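Long-range contacts in exocyst complex component EXO70 (Saccharomyces cerevisiae, PDB 2B1E), which acts in the exocyst complex, which tethers secretory vesicles to sites of exocytosis, and takes part in assembly of that complex: residues A[51-56]-A[71-76]; A[493-498]-A[549-555]; A[110-114]-A[189-193]; A[421-425]-A[445-449]. All blocks are in the same frame, centred on the assembly; numbering follows the deposited sequence.

The four contacts are spread along a long, mostly helical rod without strands, and none touches another. Interaction 1 lies far out in the N-terminal part, pairing helices 38-56 and 66-94. Interaction 3 comes next along the chain, its centre about 45 Å away, and sets the loop 110-114 against helix 180-201. Across the chain's centre follow interaction 4, between helices 410-429 and 440-473, and interaction 2, between helix 483-504 and the start of helix 552-563 with the residues leading into it; their centres lie about 33 Å apart. Interactions 1 and 2 are about 126 Å apart, centre to centre. Contacts of this local kind, following one another in series, are consistent with the extended shape of this exocyst subunit.

Interaction 1 (A[51-56]-A[71-76]); sequences MLEDIQ and ILTHLE
L52 and L75 face each other where helices 38-56 and 66-94 run nearly antiparallel, at 153° over these short segments. The two side chains do not meet end to end: CD1 of L75 reaches past the L52 side chain to lie 3.9 Å from L52 CA, and its CD2 comes 4.0 Å from M51 SD. The M51 chain runs straight to its sulfur and crosses L75 at about a right angle. One turn on, I55 and L72 lie alongside, pointing opposite ways, and I55 CD1 stops 3.6 Å from L72 CD2. CG1 of I55 sits between the backbone N and carbonyl carbon (chi1 67°), and with chi2 extended this carries CD1 in among I71, L72 and L75. Q56 covers the outer side, its CG 3.5 Å from L72 CD2. Beside this apolar layer a water donates to both Q56 OE1 and E76 OE2, joining two polar ends that make no direct hydrogen bond. Helix 15-30 packs beside the pair, its L18 touching M51, I55 and I71, so the contact belongs to a small helical bundle at the N-terminal end.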
loop_
_atom_site.group_PDB
_atom_site.type_symbol
_atom_site.label_atom_id
_atom_site.label_comp_id
_atom_site.label_asym_id
_atom_site.label_seq_id
_atom_site.Cartn_x
_atom_site.Cartn_y
_atom_site.Cartn_z
ATOM N N MET A 51 -18.598 30.485 -55.846
ATOM C CA MET A 51 -18.549 30.866 -57.262
ATOM C C MET A 51 -18.279 29.613 -58.095
ATOM O O MET A 51 -18.962 29.354 -59.084
ATOM C CB MET A 51 -17.443 31.906 -57.523
ATOM C CG MET A 51 -17.377 32.405 -58.979
ATOM S SD MET A 51 -16.018 33.581 -59.332
ATOM C CE MET A 51 -16.699 35.043 -58.518
ATOM N N LEU A 52 -17.291 28.825 -57.675
ATOM C CA LEU A 52 -16.925 27.608 -58.385
ATOM C C LEU A 52 -18.129 26.673 -58.488
ATOM O O LEU A 52 -18.401 26.113 -59.552
ATOM C CB LEU A 52 -15.765 26.914 -57.668
ATOM C CG LEU A 52 -15.274 25.564 -58.193
ATOM C CD1 LEU A 52 -14.743 25.710 -59.601
ATOM C CD2 LEU A 52 -14.170 25.046 -57.271
ATOM N N GLU A 53 -18.852 26.525 -57.383
ATOM C CA GLU A 53 -20.036 25.675 -57.344
ATOM C C GLU A 53 -21.148 26.211 -58.257
ATOM O O GLU A 53 -21.780 25.449 -59.002
ATOM C CB GLU A 53 -20.552 25.586 -55.910
ATOM C CG GLU A 53 -21.717 24.653 -55.711
ATOM C CD GLU A 53 -21.366 23.230 -56.062
ATOM O OE1 GLU A 53 -20.262 22.780 -55.684
ATOM O OE2 GLU A 53 -22.195 22.559 -56.709
ATOM N N ASP A 54 -21.380 27.520 -58.200
ATOM C CA ASP A 54 -22.415 28.147 -59.014
ATOM C C ASP A 54 -22.212 27.968 -60.525
ATOM O O ASP A 54 -23.174 27.741 -61.252
ATOM C CB ASP A 54 -22.528 29.654 -58.708
ATOM C CG ASP A 54 -23.093 29.950 -57.315
ATOM O OD1 ASP A 54 -23.779 29.090 -56.726
ATOM O OD2 ASP A 54 -22.862 31.074 -56.819
ATOM N N ILE A 55 -20.978 28.060 -61.007
ATOM C CA ILE A 55 -20.752 27.933 -62.444
ATOM C C ILE A 55 -20.606 26.504 -62.955
ATOM O O ILE A 55 -20.632 26.274 -64.164
ATOM C CB ILE A 55 -19.513 28.733 -62.904
ATOM C CG1 ILE A 55 -18.240 28.114 -62.327
ATOM C CG2 ILE A 55 -19.647 30.185 -62.478
ATOM C CD1 ILE A 55 -16.978 28.863 -62.719
ATOM N N GLN A 56 -20.455 25.550 -62.043
ATOM C CA GLN A 56 -20.307 24.150 -62.434
ATOM C C GLN A 56 -21.590 23.339 -62.393
ATOM O O GLN A 56 -21.713 22.348 -63.107
ATOM C CB GLN A 56 -19.273 23.454 -61.556
ATOM C CG GLN A 56 -17.850 23.673 -61.994
ATOM C CD GLN A 56 -16.905 22.712 -61.324
ATOM O OE1 GLN A 56 -16.726 22.746 -60.102
ATOM N NE2 GLN A 56 -16.293 21.832 -62.119
ATOM N N ILE A 71 -10.998 29.450 -65.805
ATOM C CA ILE A 71 -11.479 29.946 -64.520
ATOM C C ILE A 71 -11.754 28.794 -63.540
ATOM O O ILE A 71 -11.520 28.927 -62.337
ATOM C CB ILE A 71 -12.740 30.828 -64.675
ATOM C CG1 ILE A 71 -12.921 31.679 -63.407
ATOM C CG2 ILE A 71 -13.968 29.969 -64.917
ATOM C CD1 ILE A 71 -14.066 32.694 -63.486
ATOM N N LEU A 72 -12.242 27.660 -64.044
ATOM C CA LEU A 72 -12.489 26.518 -63.171
ATOM C C LEU A 72 -11.191 26.118 -62.457
ATOM O O LEU A 72 -11.172 25.906 -61.243
ATOM C CB LEU A 72 -13.010 25.306 -63.963
ATOM C CG LEU A 72 -14.409 25.364 -64.585
ATOM C CD1 LEU A 72 -14.724 24.009 -65.248
ATOM C CD2 LEU A 72 -15.437 25.688 -63.520
ATOM N N THR A 73 -10.107 26.009 -63.210
ATOM C CA THR A 73 -8.830 25.614 -62.616
ATOM C C THR A 73 -8.289 26.707 -61.691
ATOM O O THR A 73 -7.745 26.413 -60.630
ATOM C CB THR A 73 -7.783 25.294 -63.707
ATOM O OG1 THR A 73 -8.265 24.214 -64.519
ATOM C CG2 THR A 73 -6.458 24.880 -63.081
ATOM N N HIS A 74 -8.455 27.964 -62.091
ATOM C CA HIS A 74 -7.975 29.076 -61.283
ATOM C C HIS A 74 -8.674 29.087 -59.924
ATOM O O HIS A 74 -8.024 29.172 -58.889
ATOM C CB HIS A 74 -8.216 30.402 -62.006
ATOM C CG HIS A 74 -7.702 31.591 -61.256
ATOM N ND1 HIS A 74 -8.249 32.847 -61.388
ATOM C CD2 HIS A 74 -6.701 31.709 -60.351
ATOM C CE1 HIS A 74 -7.613 33.689 -60.591
ATOM N NE2 HIS A 74 -6.669 33.023 -59.950
ATOM N N LEU A 75 -10.001 29.001 -59.925
ATOM C CA LEU A 75 -10.755 28.981 -58.678
ATOM C C LEU A 75 -10.340 27.771 -57.833
ATOM O O LEU A 75 -10.054 27.898 -56.649
ATOM C CB LEU A 75 -12.263 28.924 -58.964
ATOM C CG LEU A 75 -12.900 30.221 -59.476
ATOM C CD1 LEU A 75 -14.289 29.935 -60.028
ATOM C CD2 LEU A 75 -12.984 31.231 -58.328
ATOM N N GLU A 76 -10.288 26.597 -58.453
ATOM C CA GLU A 76 -9.918 25.395 -57.714
ATOM C C GLU A 76 -8.537 25.536 -57.053
ATOM O O GLU A 76 -8.387 25.253 -55.862
ATOM C CB GLU A 76 -9.942 24.174 -58.645
ATOM C CG GLU A 76 -11.325 23.869 -59.246
ATOM C CD GLU A 76 -11.284 22.776 -60.318
ATOM O OE1 GLU A 76 -10.190 22.498 -60.862
ATOM O OE2 GLU A 76 -12.353 22.202 -60.625
HETATM O O HOH W 1 -14.466 21.680 -59.089
#

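Interaction 2 (A[493-498]-A[549-555]); sequences FNEGFE and KYTPDEL
E498 OE2 takes two hydrogen bonds from the facing segment. K549 NZ approaches at 2.8 Å from above the carboxylate plane, as part of a salt bridge, while Y550 OH donates to OE2 over 2.6 Å on its anti side. The long K549 chain, extended beyond CG, runs over one face of the Y550 ring to reach the acid, with its CG above the ring centre. Both donors would stabilise the charge of E498. Water adds further links: one molecule donates to N494 OD1 and accepts from the Y550 amide, and another accepts from the K549 amide and, weakly, from N494 ND2. N494 OD1 itself lies in the plane of the tyrosine ring at its edge, 3.4 Å from Y550 CD2.

Aromatic contacts lie deeper. The edge of F497 points at the face of Y550, a T-shaped pair with centroids 5.7 Å apart and planes at 68°. L555 sits in the angle between the two rings: its CD1 makes a CH-pi contact 3.5 Å from the F497 centroid and also lies over the rim of the Y550 face opposite K549. Its CD2 lies at the edge of F493, 4.1 Å from CE2.

T551 and E554 form a capping box. The arrangement is that of a capped helix start, docked onto helix 483-504 through the two residues before the cap and L555 of its first turn.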
loop_
_atom_site.group_PDB
_atom_site.type_symbol
_atom_site.label_atom_id
_atom_site.label_comp_id
_atom_site.label_asym_id
_atom_site.label_seq_id
_atom_site.Cartn_x
_atom_site.Cartn_y
_atom_site.Cartn_z
ATOM N N PHE A 493 8.410 -31.619 49.416
ATOM C CA PHE A 493 8.112 -30.251 49.020
ATOM C C PHE A 493 9.408 -29.438 48.987
ATOM O O PHE A 493 9.663 -28.703 48.034
ATOM C CB PHE A 493 7.137 -29.592 49.993
ATOM C CG PHE A 493 6.927 -28.125 49.722
ATOM C CD1 PHE A 493 6.151 -27.705 48.644
ATOM C CD2 PHE A 493 7.568 -27.163 50.504
ATOM C CE1 PHE A 493 6.022 -26.346 48.347
ATOM C CE2 PHE A 493 7.447 -25.811 50.215
ATOM C CZ PHE A 493 6.674 -25.400 49.134
ATOM N N ASN A 494 10.225 -29.564 50.029
ATOM C CA ASN A 494 11.484 -28.821 50.087
ATOM C C ASN A 494 12.352 -29.073 48.855
ATOM O O ASN A 494 12.934 -28.140 48.299
ATOM C CB ASN A 494 12.283 -29.192 51.347
ATOM C CG ASN A 494 11.593 -28.754 52.623
ATOM O OD1 ASN A 494 10.834 -27.780 52.632
ATOM N ND2 ASN A 494 11.871 -29.455 53.714
ATOM N N GLU A 495 12.431 -30.329 48.425
ATOM C CA GLU A 495 13.232 -30.672 47.252
ATOM C C GLU A 495 12.642 -30.056 45.988
ATOM O O GLU A 495 13.373 -29.568 45.131
ATOM C CB GLU A 495 13.336 -32.192 47.091
ATOM C CG GLU A 495 14.250 -32.869 48.112
ATOM C CD GLU A 495 14.219 -34.395 48.018
ATOM O OE1 GLU A 495 14.473 -34.935 46.914
ATOM O OE2 GLU A 495 13.948 -35.055 49.048
ATOM N N GLY A 496 11.320 -30.069 45.877
ATOM C CA GLY A 496 10.681 -29.498 44.710
ATOM C C GLY A 496 10.810 -27.991 44.701
ATOM O O GLY A 496 11.067 -27.390 43.655
ATOM N N PHE A 497 10.629 -27.383 45.873
ATOM C CA PHE A 497 10.728 -25.932 46.046
ATOM C C PHE A 497 12.143 -25.447 45.697
ATOM O O PHE A 497 12.326 -24.550 44.871
ATOM C CB PHE A 497 10.423 -25.555 47.505
ATOM C CG PHE A 497 10.572 -24.081 47.799
ATOM C CD1 PHE A 497 9.636 -23.160 47.320
ATOM C CD2 PHE A 497 11.666 -23.610 48.525
ATOM C CE1 PHE A 497 9.788 -21.789 47.554
ATOM C CE2 PHE A 497 11.830 -22.237 48.766
ATOM C CZ PHE A 497 10.887 -21.327 48.276
ATOM N N GLU A 498 13.133 -26.040 46.354
ATOM C CA GLU A 498 14.531 -25.680 46.142
ATOM C C GLU A 498 14.982 -25.884 44.699
ATOM O O GLU A 498 15.735 -25.076 44.153
ATOM C CB GLU A 498 15.417 -26.479 47.109
ATOM C CG GLU A 498 15.447 -25.882 48.519
ATOM C CD GLU A 498 15.684 -26.913 49.596
ATOM O OE1 GLU A 498 16.258 -27.978 49.286
ATOM O OE2 GLU A 498 15.305 -26.659 50.761
ATOM N N LYS A 549 12.047 -27.705 57.710
ATOM C CA LYS A 549 13.065 -26.757 57.268
ATOM C C LYS A 549 12.638 -25.291 57.205
ATOM O O LYS A 549 13.361 -24.413 57.685
ATOM C CB LYS A 549 13.619 -27.193 55.899
ATOM C CG LYS A 549 14.852 -26.423 55.435
ATOM C CD LYS A 549 15.489 -27.069 54.206
ATOM C CE LYS A 549 16.743 -26.326 53.770
ATOM N NZ LYS A 549 17.419 -27.008 52.626
ATOM N N TYR A 550 11.470 -25.020 56.628
ATOM C CA TYR A 550 11.003 -23.645 56.480
ATOM C C TYR A 550 9.705 -23.272 57.183
ATOM O O TYR A 550 8.711 -24.000 57.106
ATOM C CB TYR A 550 10.792 -23.302 54.998
ATOM C CG TYR A 550 11.964 -23.538 54.081
ATOM C CD1 TYR A 550 13.015 -22.627 54.004
ATOM C CD2 TYR A 550 12.001 -24.657 53.250
ATOM C CE1 TYR A 550 14.073 -22.824 53.111
ATOM C CE2 TYR A 550 13.048 -24.860 52.361
ATOM C CZ TYR A 550 14.075 -23.943 52.291
ATOM O OH TYR A 550 15.093 -24.136 51.385
ATOM N N THR A 551 9.711 -22.129 57.860
ATOM C CA THR A 551 8.484 -21.621 58.458
ATOM C C THR A 551 7.938 -20.818 57.278
ATOM O O THR A 551 8.678 -20.524 56.328
ATOM C CB THR A 551 8.748 -20.655 59.645
ATOM O OG1 THR A 551 9.546 -19.550 59.201
ATOM C CG2 THR A 551 9.457 -21.381 60.773
ATOM N N PRO A 552 6.641 -20.478 57.287
ATOM C CA PRO A 552 6.158 -19.708 56.142
ATOM C C PRO A 552 6.958 -18.417 55.943
ATOM O O PRO A 552 7.259 -18.027 54.813
ATOM C CB PRO A 552 4.697 -19.455 56.494
ATOM C CG PRO A 552 4.323 -20.753 57.218
ATOM C CD PRO A 552 5.523 -20.954 58.124
ATOM N N ASP A 553 7.302 -17.755 57.043
ATOM C CA ASP A 553 8.064 -16.516 56.948
ATOM C C ASP A 553 9.426 -16.751 56.308
ATOM O O ASP A 553 9.931 -15.898 55.587
ATOM C CB ASP A 553 8.247 -15.873 58.331
ATOM C CG ASP A 553 6.988 -15.189 58.823
ATOM O OD1 ASP A 553 6.066 -14.993 58.000
ATOM O OD2 ASP A 553 6.923 -14.833 60.027
ATOM N N GLU A 554 10.027 -17.906 56.575
ATOM C CA GLU A 554 11.328 -18.203 55.989
ATOM C C GLU A 554 11.145 -18.452 54.498
ATOM O O GLU A 554 11.939 -17.994 53.675
ATOM C CB GLU A 554 11.953 -19.419 56.681
ATOM C CG GLU A 554 12.567 -19.070 58.019
ATOM C CD GLU A 554 12.891 -20.276 58.881
ATOM O OE1 GLU A 554 13.587 -20.088 59.896
ATOM O OE2 GLU A 554 12.448 -21.402 58.570
ATOM N N LEU A 555 10.086 -19.176 54.151
ATOM C CA LEU A 555 9.804 -19.470 52.760
ATOM C C LEU A 555 9.553 -18.155 52.041
ATOM O O LEU A 555 10.029 -17.942 50.935
ATOM C CB LEU A 555 8.572 -20.365 52.643
ATOM C CG LEU A 555 8.518 -21.129 51.319
ATOM C CD1 LEU A 555 9.674 -22.126 51.288
ATOM C CD2 LEU A 555 7.192 -21.859 51.181
HETATM O O HOH W 2 9.818 -26.709 54.955
HETATM O O HOH W 3 11.795 -30.197 56.494
HETATM O O HOH W 4 16.578 -30.010 51.098
#

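Interaction 3 (A[110-114]-A[189-193]); sequences MPFPY and GFIAN
The F112 ring presents its CE2 corner to one face of F190, with CE2 3.7 Å above that ring's plane and over its centre. The two planes are inclined at 41° and the centroids lie 4.7 Å apart. CE2 of F112 also comes 4.1 Å from the carbonyl carbon of G189, bringing the ring close to the helix backbone where no side chain intervenes. The N193 amide stands almost perpendicular to the F112 ring, its plane turned by 85°, and places OD1 3.6 Å from F112 CD2. Farther along the loop, Y114 passes its CE1 atom by the carbonyl oxygen of N193.

With its CG anti to the carbonyl carbon (chi1 -66°), N193 sends its amide from the helix toward the loop, where waters bridge the remaining distance. One water accepts from F112 N and donates to N193 OD1 at 3.1 Å; a second donates to P113 O and, weakly, to the same OD1.

F100 meets F112 edge-to-face and also touches F190, while P102 packs on both rings. The contact thus couples an apolar aromatic cluster to a hydrated polar margin: no direct hydrogen bond joins 110-114 to 189-193, which are held by ring packing and by water-mediated links through a single amide oxygen, and the direct polar bond comes farther along helix 180-201, from Y114 OH to D200.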
loop_
_atom_site.group_PDB
_atom_site.type_symbol
_atom_site.label_atom_id
_atom_site.label_comp_id
_atom_site.label_asym_id
_atom_site.label_seq_id
_atom_site.Cartn_x
_atom_site.Cartn_y
_atom_site.Cartn_z
ATOM N N MET A 110 3.333 26.926 -10.539
ATOM C CA MET A 110 2.756 27.763 -11.589
ATOM C C MET A 110 2.028 26.879 -12.597
ATOM O O MET A 110 2.469 25.770 -12.896
ATOM C CB MET A 110 3.838 28.548 -12.328
ATOM C CG MET A 110 4.589 29.564 -11.488
ATOM S SD MET A 110 5.650 30.570 -12.549
ATOM C CE MET A 110 6.787 29.310 -13.175
ATOM N N PRO A 111 0.895 27.359 -13.129
ATOM C CA PRO A 111 0.119 26.589 -14.111
ATOM C C PRO A 111 0.874 26.425 -15.424
ATOM O O PRO A 111 1.751 27.224 -15.748
ATOM C CB PRO A 111 -1.143 27.431 -14.291
ATOM C CG PRO A 111 -1.281 28.130 -12.973
ATOM C CD PRO A 111 0.142 28.540 -12.678
ATOM N N PHE A 112 0.531 25.392 -16.182
ATOM C CA PHE A 112 1.176 25.172 -17.466
ATOM C C PHE A 112 0.769 26.285 -18.427
ATOM O O PHE A 112 -0.211 26.989 -18.197
ATOM C CB PHE A 112 0.771 23.813 -18.041
ATOM C CG PHE A 112 1.286 22.642 -17.253
ATOM C CD1 PHE A 112 2.232 22.820 -16.244
ATOM C CD2 PHE A 112 0.849 21.352 -17.539
ATOM C CE1 PHE A 112 2.734 21.730 -15.537
ATOM C CE2 PHE A 112 1.346 20.256 -16.837
ATOM C CZ PHE A 112 2.290 20.446 -15.836
ATOM N N PRO A 113 1.531 26.473 -19.509
ATOM C CA PRO A 113 1.168 27.532 -20.457
ATOM C C PRO A 113 -0.154 27.156 -21.114
ATOM O O PRO A 113 -0.495 25.976 -21.186
ATOM C CB PRO A 113 2.315 27.507 -21.466
ATOM C CG PRO A 113 3.455 26.936 -20.695
ATOM C CD PRO A 113 2.812 25.853 -19.875
ATOM N N TYR A 114 -0.896 28.151 -21.584
ATOM C CA TYR A 114 -2.167 27.888 -22.254
ATOM C C TYR A 114 -2.404 28.978 -23.290
ATOM O O TYR A 114 -2.010 30.122 -23.086
ATOM C CB TYR A 114 -3.317 27.878 -21.248
ATOM C CG TYR A 114 -4.594 27.273 -21.794
ATOM C CD1 TYR A 114 -4.665 25.920 -22.123
ATOM C CD2 TYR A 114 -5.734 28.053 -21.971
ATOM C CE1 TYR A 114 -5.848 25.355 -22.614
ATOM C CE2 TYR A 114 -6.917 27.505 -22.459
ATOM C CZ TYR A 114 -6.968 26.159 -22.776
ATOM O OH TYR A 114 -8.140 25.620 -23.242
ATOM N N GLY A 189 -1.863 17.115 -14.835
ATOM C CA GLY A 189 -2.068 18.482 -15.281
ATOM C C GLY A 189 -2.345 18.519 -16.778
ATOM O O GLY A 189 -3.194 19.278 -17.241
ATOM N N PHE A 190 -1.630 17.703 -17.547
ATOM C CA PHE A 190 -1.852 17.659 -18.986
ATOM C C PHE A 190 -3.216 17.060 -19.331
ATOM O O PHE A 190 -3.882 17.514 -20.262
ATOM C CB PHE A 190 -0.739 16.872 -19.683
ATOM C CG PHE A 190 0.520 17.669 -19.893
ATOM C CD1 PHE A 190 0.496 18.838 -20.651
ATOM C CD2 PHE A 190 1.726 17.262 -19.327
ATOM C CE1 PHE A 190 1.652 19.593 -20.844
ATOM C CE2 PHE A 190 2.896 18.013 -19.515
ATOM C CZ PHE A 190 2.856 19.180 -20.274
ATOM N N ILE A 191 -3.638 16.046 -18.583
ATOM C CA ILE A 191 -4.934 15.427 -18.838
ATOM C C ILE A 191 -6.029 16.454 -18.579
ATOM O O ILE A 191 -6.955 16.613 -19.376
ATOM C CB ILE A 191 -5.161 14.193 -17.921
ATOM C CG1 ILE A 191 -4.340 13.004 -18.439
ATOM C CG2 ILE A 191 -6.660 13.850 -17.853
ATOM C CD1 ILE A 191 -4.271 11.825 -17.464
ATOM N N ALA A 192 -5.892 17.163 -17.464
ATOM C CA ALA A 192 -6.843 18.182 -17.060
ATOM C C ALA A 192 -6.897 19.365 -18.033
ATOM O O ALA A 192 -7.980 19.881 -18.336
ATOM C CB ALA A 192 -6.495 18.670 -15.664
ATOM N N ASN A 193 -5.730 19.783 -18.522
ATOM C CA ASN A 193 -5.634 20.905 -19.451
ATOM C C ASN A 193 -6.072 20.563 -20.880
ATOM O O ASN A 193 -6.544 21.440 -21.602
ATOM C CB ASN A 193 -4.203 21.460 -19.460
ATOM C CG ASN A 193 -3.806 22.085 -18.124
ATOM O OD1 ASN A 193 -2.627 22.341 -17.870
ATOM N ND2 ASN A 193 -4.792 22.340 -17.269
HETATM O O HOH W 5 -1.606 23.497 -15.160
HETATM O O HOH W 6 -2.527 24.388 -20.399
#

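Interaction 4 (A[421-425]-A[445-449]); sequences LTLVE and LERLK
K449 NZ is shared by two carboxylates, one on each helix. It donates to E425 OE1 across the contact at 2.9 Å, using the syn lone pair of that oxygen, and to E446 OE2 within its own helix at 2.8 Å, on the syn side and 23° out of the carboxylate plane. Both bonds are salt bridges, and the three residues form a network in which the ammonium group of the buried lysine is met by both acids. The carboxylates are themselves close, E425 OE2 standing 3.8 Å from E446 OE2. The shared lysine probably offsets the repulsion between them and favours the charged form of all three groups.

Shape brings the groups together. The E425 chain is extended, with CG anti to the backbone N (chi1 177°), and reaches toward the facing helix. K449 bends at chi3 and crosses the E425 side chain at about a right angle, while E446, although its CB is directed away from the facing helix, folds at chi2 so that its carboxylate returns to the lysine.

Beneath this polar layer the contact is apolar. L421 extends between L445 and L448, its CD2 3.8 Å from L448 CD1 and farther, 4.4 Å, from L445 CD1. Its other methyl lies against the aliphatic CG of K449, so that lysine serves both layers. V424 touches L445 more loosely.

Over these short segments helices 410-429 and 440-473 run nearly antiparallel, at 163°, with axes 11.5 Å apart. Helix 364-391 packs against the apolar side, where I376 touches both V424 and L448, and helix 311-323 adds T313 and M317 against V424.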
loop_
_atom_site.group_PDB
_atom_site.type_symbol
_atom_site.label_atom_id
_atom_site.label_comp_id
_atom_site.label_asym_id
_atom_site.label_seq_id
_atom_site.Cartn_x
_atom_site.Cartn_y
_atom_site.Cartn_z
ATOM N N LEU A 421 9.274 -11.013 23.015
ATOM C CA LEU A 421 8.086 -10.169 23.012
ATOM C C LEU A 421 8.370 -8.823 23.677
ATOM O O LEU A 421 7.664 -7.850 23.428
ATOM C CB LEU A 421 6.924 -10.862 23.723
ATOM C CG LEU A 421 6.250 -12.015 22.971
ATOM C CD1 LEU A 421 5.231 -12.687 23.900
ATOM C CD2 LEU A 421 5.570 -11.494 21.703
ATOM N N THR A 422 9.393 -8.771 24.527
ATOM C CA THR A 422 9.756 -7.525 25.196
ATOM C C THR A 422 10.215 -6.513 24.150
ATOM O O THR A 422 9.813 -5.345 24.186
ATOM C CB THR A 422 10.876 -7.743 26.235
ATOM O OG1 THR A 422 10.317 -8.336 27.409
ATOM C CG2 THR A 422 11.535 -6.417 26.607
ATOM N N LEU A 423 11.055 -6.959 23.216
ATOM C CA LEU A 423 11.515 -6.070 22.155
ATOM C C LEU A 423 10.315 -5.760 21.263
ATOM O O LEU A 423 10.148 -4.625 20.812
ATOM C CB LEU A 423 12.629 -6.713 21.322
ATOM C CG LEU A 423 13.024 -5.879 20.093
ATOM C CD1 LEU A 423 13.511 -4.509 20.543
ATOM C CD2 LEU A 423 14.099 -6.585 19.298
ATOM N N VAL A 424 9.466 -6.759 21.023
ATOM C CA VAL A 424 8.280 -6.550 20.192
ATOM C C VAL A 424 7.425 -5.395 20.715
ATOM O O VAL A 424 6.992 -4.529 19.949
ATOM C CB VAL A 424 7.393 -7.811 20.135
ATOM C CG1 VAL A 424 6.032 -7.473 19.521
ATOM C CG2 VAL A 424 8.077 -8.883 19.320
ATOM N N GLU A 425 7.181 -5.385 22.020
ATOM C CA GLU A 425 6.374 -4.336 22.629
ATOM C C GLU A 425 7.064 -2.969 22.628
ATOM O O GLU A 425 6.405 -1.930 22.519
ATOM C CB GLU A 425 5.997 -4.739 24.054
ATOM C CG GLU A 425 5.218 -3.688 24.810
ATOM C CD GLU A 425 4.312 -4.294 25.855
ATOM O OE1 GLU A 425 4.779 -5.164 26.620
ATOM O OE2 GLU A 425 3.130 -3.893 25.909
ATOM N N LEU A 445 -1.958 -8.773 22.145
ATOM C CA LEU A 445 -0.568 -8.824 22.578
ATOM C C LEU A 445 -0.501 -9.143 24.072
ATOM O O LEU A 445 0.421 -9.823 24.530
ATOM C CB LEU A 445 0.126 -7.490 22.304
ATOM C CG LEU A 445 1.596 -7.398 22.712
ATOM C CD1 LEU A 445 2.425 -8.471 22.006
ATOM C CD2 LEU A 445 2.113 -6.015 22.366
ATOM N N GLU A 446 -1.468 -8.644 24.837
ATOM C CA GLU A 446 -1.480 -8.939 26.266
ATOM C C GLU A 446 -1.811 -10.413 26.435
ATOM O O GLU A 446 -1.237 -11.093 27.287
ATOM C CB GLU A 446 -2.500 -8.072 27.010
ATOM C CG GLU A 446 -2.062 -6.621 27.174
ATOM C CD GLU A 446 -0.739 -6.480 27.918
ATOM O OE1 GLU A 446 -0.650 -6.911 29.092
ATOM O OE2 GLU A 446 0.218 -5.939 27.332
ATOM N N ARG A 447 -2.725 -10.914 25.610
ATOM C CA ARG A 447 -3.084 -12.319 25.692
ATOM C C ARG A 447 -1.869 -13.174 25.351
ATOM O O ARG A 447 -1.653 -14.218 25.958
ATOM C CB ARG A 447 -4.252 -12.648 24.754
ATOM C CG ARG A 447 -5.620 -12.280 25.323
ATOM C CD ARG A 447 -6.740 -13.066 24.644
ATOM N NE ARG A 447 -7.100 -12.539 23.329
ATOM C CZ ARG A 447 -7.735 -11.386 23.134
ATOM N NH1 ARG A 447 -8.081 -10.630 24.169
ATOM N NH2 ARG A 447 -8.044 -10.993 21.904
ATOM N N LEU A 448 -1.075 -12.727 24.380
ATOM C CA LEU A 448 0.130 -13.456 23.987
ATOM C C LEU A 448 1.103 -13.550 25.160
ATOM O O LEU A 448 1.622 -14.625 25.464
ATOM C CB LEU A 448 0.847 -12.751 22.832
ATOM C CG LEU A 448 1.044 -13.491 21.505
ATOM C CD1 LEU A 448 2.185 -12.823 20.750
ATOM C CD2 LEU A 448 1.358 -14.965 21.731
ATOM N N LYS A 449 1.348 -12.417 25.815
ATOM C CA LYS A 449 2.274 -12.374 26.936
ATOM C C LYS A 449 1.812 -13.217 28.116
ATOM O O LYS A 449 2.623 -13.859 28.778
ATOM C CB LYS A 449 2.497 -10.931 27.391
ATOM C CG LYS A 449 3.009 -10.014 26.281
ATOM C CD LYS A 449 3.460 -8.654 26.812
ATOM C CE LYS A 449 2.383 -7.979 27.634
ATOM N NZ LYS A 449 2.813 -6.639 28.129
#